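PDB 6D1P: glycosyl hydrolases family 2, sugar binding domain protein from Bacteroides uniformis str. 3978 T3 ii, which probably hydrolyses O-glycosidic bonds as a gut bacterial beta-glucuronidase of glycosyl hydrolase family 2. Local coordinates for residues 442-447 with 469-474. Residues are numbered along the deposited sequence; the frame is centred on the assembly and turned at random.
Sequences SIRAFM and EFCKDI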
loop_
_atom_site.group_PDB
_atom_site.type_symbol
_atom_site.label_atom_id
_atom_site.label_comp_id
_atom_site.label_asym_id
_atom_site.label_seq_id
_atom_site.Cartn_x
_atom_site.Cartn_y
_atom_site.Cartn_z
ATOM N N SER A 442 35.701 -14.176 -5.024
ATOM C CA SER A 442 35.107 -13.185 -5.913
ATOM C C SER A 442 34.888 -11.864 -5.194
ATOM O O SER A 442 35.021 -10.795 -5.793
ATOM C CB SER A 442 33.780 -13.703 -6.472
ATOM O OG SER A 442 33.946 -14.977 -7.042
ATOM N N ILE A 443 34.522 -11.915 -3.918
ATOM C CA ILE A 443 34.340 -10.688 -3.154
ATOM C C ILE A 443 35.682 -9.992 -2.949
ATOM O O ILE A 443 35.813 -8.782 -3.178
ATOM C CB ILE A 443 33.628 -10.990 -1.822
ATOM C CG1 ILE A 443 32.191 -11.430 -2.084
ATOM C CG2 ILE A 443 33.625 -9.764 -0.922
ATOM C CD1 ILE A 443 31.496 -11.996 -0.875
ATOM N N ARG A 444 36.705 -10.753 -2.539
ATOM C CA ARG A 444 38.063 -10.218 -2.497
ATOM C C ARG A 444 38.423 -9.541 -3.814
ATOM O O ARG A 444 38.882 -8.391 -3.832
ATOM C CB ARG A 444 39.070 -11.336 -2.191
ATOM C CG ARG A 444 39.630 -11.340 -0.789
ATOM C CD ARG A 444 40.819 -12.293 -0.660
ATOM N NE ARG A 444 42.107 -11.686 -1.001
ATOM C CZ ARG A 444 42.770 -10.840 -0.210
ATOM N NH1 ARG A 444 42.257 -10.473 0.961
ATOM N NH2 ARG A 444 43.947 -10.354 -0.582
ATOM N N ALA A 445 38.204 -10.242 -4.930
ATOM C CA ALA A 445 38.614 -9.720 -6.227
ATOM C C ALA A 445 37.932 -8.392 -6.522
ATOM O O ALA A 445 38.571 -7.441 -6.969
ATOM C CB ALA A 445 38.302 -10.740 -7.323
ATOM N N PHE A 446 36.621 -8.313 -6.289
ATOM C CA PHE A 446 35.917 -7.066 -6.562
ATOM C C PHE A 446 36.265 -5.998 -5.529
ATOM O O PHE A 446 36.379 -4.815 -5.868
ATOM C CB PHE A 446 34.412 -7.317 -6.611
ATOM C CG PHE A 446 33.614 -6.115 -7.027
ATOM C CD1 PHE A 446 33.805 -5.542 -8.273
ATOM C CD2 PHE A 446 32.680 -5.554 -6.170
ATOM C CE1 PHE A 446 33.083 -4.427 -8.654
ATOM C CE2 PHE A 446 31.950 -4.447 -6.544
ATOM C CZ PHE A 446 32.155 -3.877 -7.785
ATOM N N MET A 447 36.448 -6.389 -4.268
ATOM C CA MET A 447 36.926 -5.426 -3.282
ATOM C C MET A 447 38.261 -4.829 -3.712
ATOM O O MET A 447 38.470 -3.613 -3.614
ATOM C CB MET A 447 37.061 -6.084 -1.906
ATOM C CG MET A 447 37.357 -5.098 -0.785
ATOM S SD MET A 447 35.949 -3.997 -0.462
ATOM C CE MET A 447 34.867 -5.135 0.404
ATOM N N GLU A 469 36.698 -9.784 7.393
ATOM C CA GLU A 469 38.048 -10.174 7.791
ATOM C C GLU A 469 38.858 -10.689 6.609
ATOM O O GLU A 469 40.058 -10.412 6.520
ATOM C CB GLU A 469 38.004 -11.214 8.906
ATOM C CG GLU A 469 37.484 -10.671 10.229
ATOM C CD GLU A 469 38.280 -9.463 10.778
ATOM O OE1 GLU A 469 37.643 -8.419 11.071
ATOM O OE2 GLU A 469 39.527 -9.570 10.936
ATOM N N PHE A 470 38.218 -11.405 5.669
ATOM C CA PHE A 470 38.956 -11.955 4.533
ATOM C C PHE A 470 39.266 -10.923 3.454
ATOM O O PHE A 470 39.842 -11.281 2.419
ATOM C CB PHE A 470 38.209 -13.155 3.921
ATOM C CG PHE A 470 36.852 -12.833 3.329
ATOM C CD1 PHE A 470 35.688 -13.142 4.017
ATOM C CD2 PHE A 470 36.736 -12.281 2.066
ATOM C CE1 PHE A 470 34.429 -12.872 3.473
ATOM C CE2 PHE A 470 35.479 -12.016 1.516
ATOM C CZ PHE A 470 34.330 -12.302 2.231
ATOM N N CYS A 471 38.886 -9.668 3.651
ATOM C CA CYS A 471 39.312 -8.579 2.784
ATOM C C CYS A 471 40.119 -7.518 3.516
ATOM O O CYS A 471 40.516 -6.538 2.882
ATOM C CB CYS A 471 38.101 -7.889 2.133
ATOM S SG CYS A 471 37.224 -8.832 0.877
ATOM N N LYS A 472 40.350 -7.674 4.830
ATOM C CA LYS A 472 40.848 -6.566 5.664
ATOM C C LYS A 472 42.207 -6.028 5.195
ATOM O O LYS A 472 42.502 -4.847 5.399
ATOM C CB LYS A 472 40.947 -7.014 7.128
ATOM C CG LYS A 472 42.166 -7.923 7.398
ATOM C CD LYS A 472 42.055 -8.688 8.714
ATOM C CE LYS A 472 42.266 -7.794 9.918
ATOM N NZ LYS A 472 42.863 -8.546 11.059
ATOM N N ASP A 473 43.027 -6.865 4.549
ATOM C CA ASP A 473 44.369 -6.491 4.098
ATOM C C ASP A 473 44.356 -5.614 2.854
ATOM O O ASP A 473 45.411 -5.081 2.486
ATOM C CB ASP A 473 45.196 -7.746 3.791
ATOM C CG ASP A 473 44.495 -8.673 2.783
ATOM O OD1 ASP A 473 43.370 -9.146 3.092
ATOM O OD2 ASP A 473 45.040 -8.911 1.674
ATOM N N ILE A 474 43.204 -5.468 2.193
ATOM C CA ILE A 474 43.168 -4.821 0.886
ATOM C C ILE A 474 43.189 -3.308 1.023
ATOM O O ILE A 474 43.907 -2.624 0.289
ATOM C CB ILE A 474 41.940 -5.298 0.088
ATOM C CG1 ILE A 474 42.159 -6.693 -0.483
ATOM C CG2 ILE A 474 41.625 -4.333 -1.056
ATOM C CD1 ILE A 474 40.859 -7.362 -0.957
#
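Arg444 and Cys471 have the nearest CA atoms of the two segments, 5.7 Å apart, where one face of helix 440-457 meets the turn 469-474. The turn leads from strand 462-466 towards strand 477-479 in the TIM barrel domain and is drawn together by its own bonds, Lys472 N to Glu469 O and Ile474 N to Cys471 O. The pair illustrates how a helix can hold a loop between two barrel strands with one long polar side chain set beside an apolar layer. Arg444 reaches across with its chain bent at chi3 (87°), turning the NH1/NH2 edge of the guanidinium toward Asp473. The grip is end-on: Arg444 NH1 lies 2.7 Å from Asp473 OD1 and Arg444 NH2 2.9 Å from Asp473 OD2, each oxygen using its syn lone pair, with the two planes only 3° apart. Arg444 NH1 gives a second bond, 2.9 Å, to Phe470 O; that oxygen lies in the guanidinium plane, while the donor is tilted 34° from the carbonyl plane. Ile474 CD1 packs over one face of the guanidinium. Alongside the polar group, Cys471 SG sits against the helix, 3.7 Å from Arg444 CA and 3.9 Å from Met447 CB. Phe470 presents its ring edge to Ile443, Phe470 CE2 meeting Ile443 CG2 at 3.8 Å, and Ile474 CD1 also touches Met447 CB. Met447 and Cys471 both continue onto Ile465 of strand 462-466, so this layer joins the helix to the barrel wall. Were Arg444 replaced by an alanine, the Asp473 carboxylate would probably lose its charged mate, Phe470 O a donor, and Ile474 CD1 the group it packs on. Charge pairing and a main-chain bond through one nitrogen thus tie two points of the turn to a single helix residue, and the coplanar fit restrains both groups from turning.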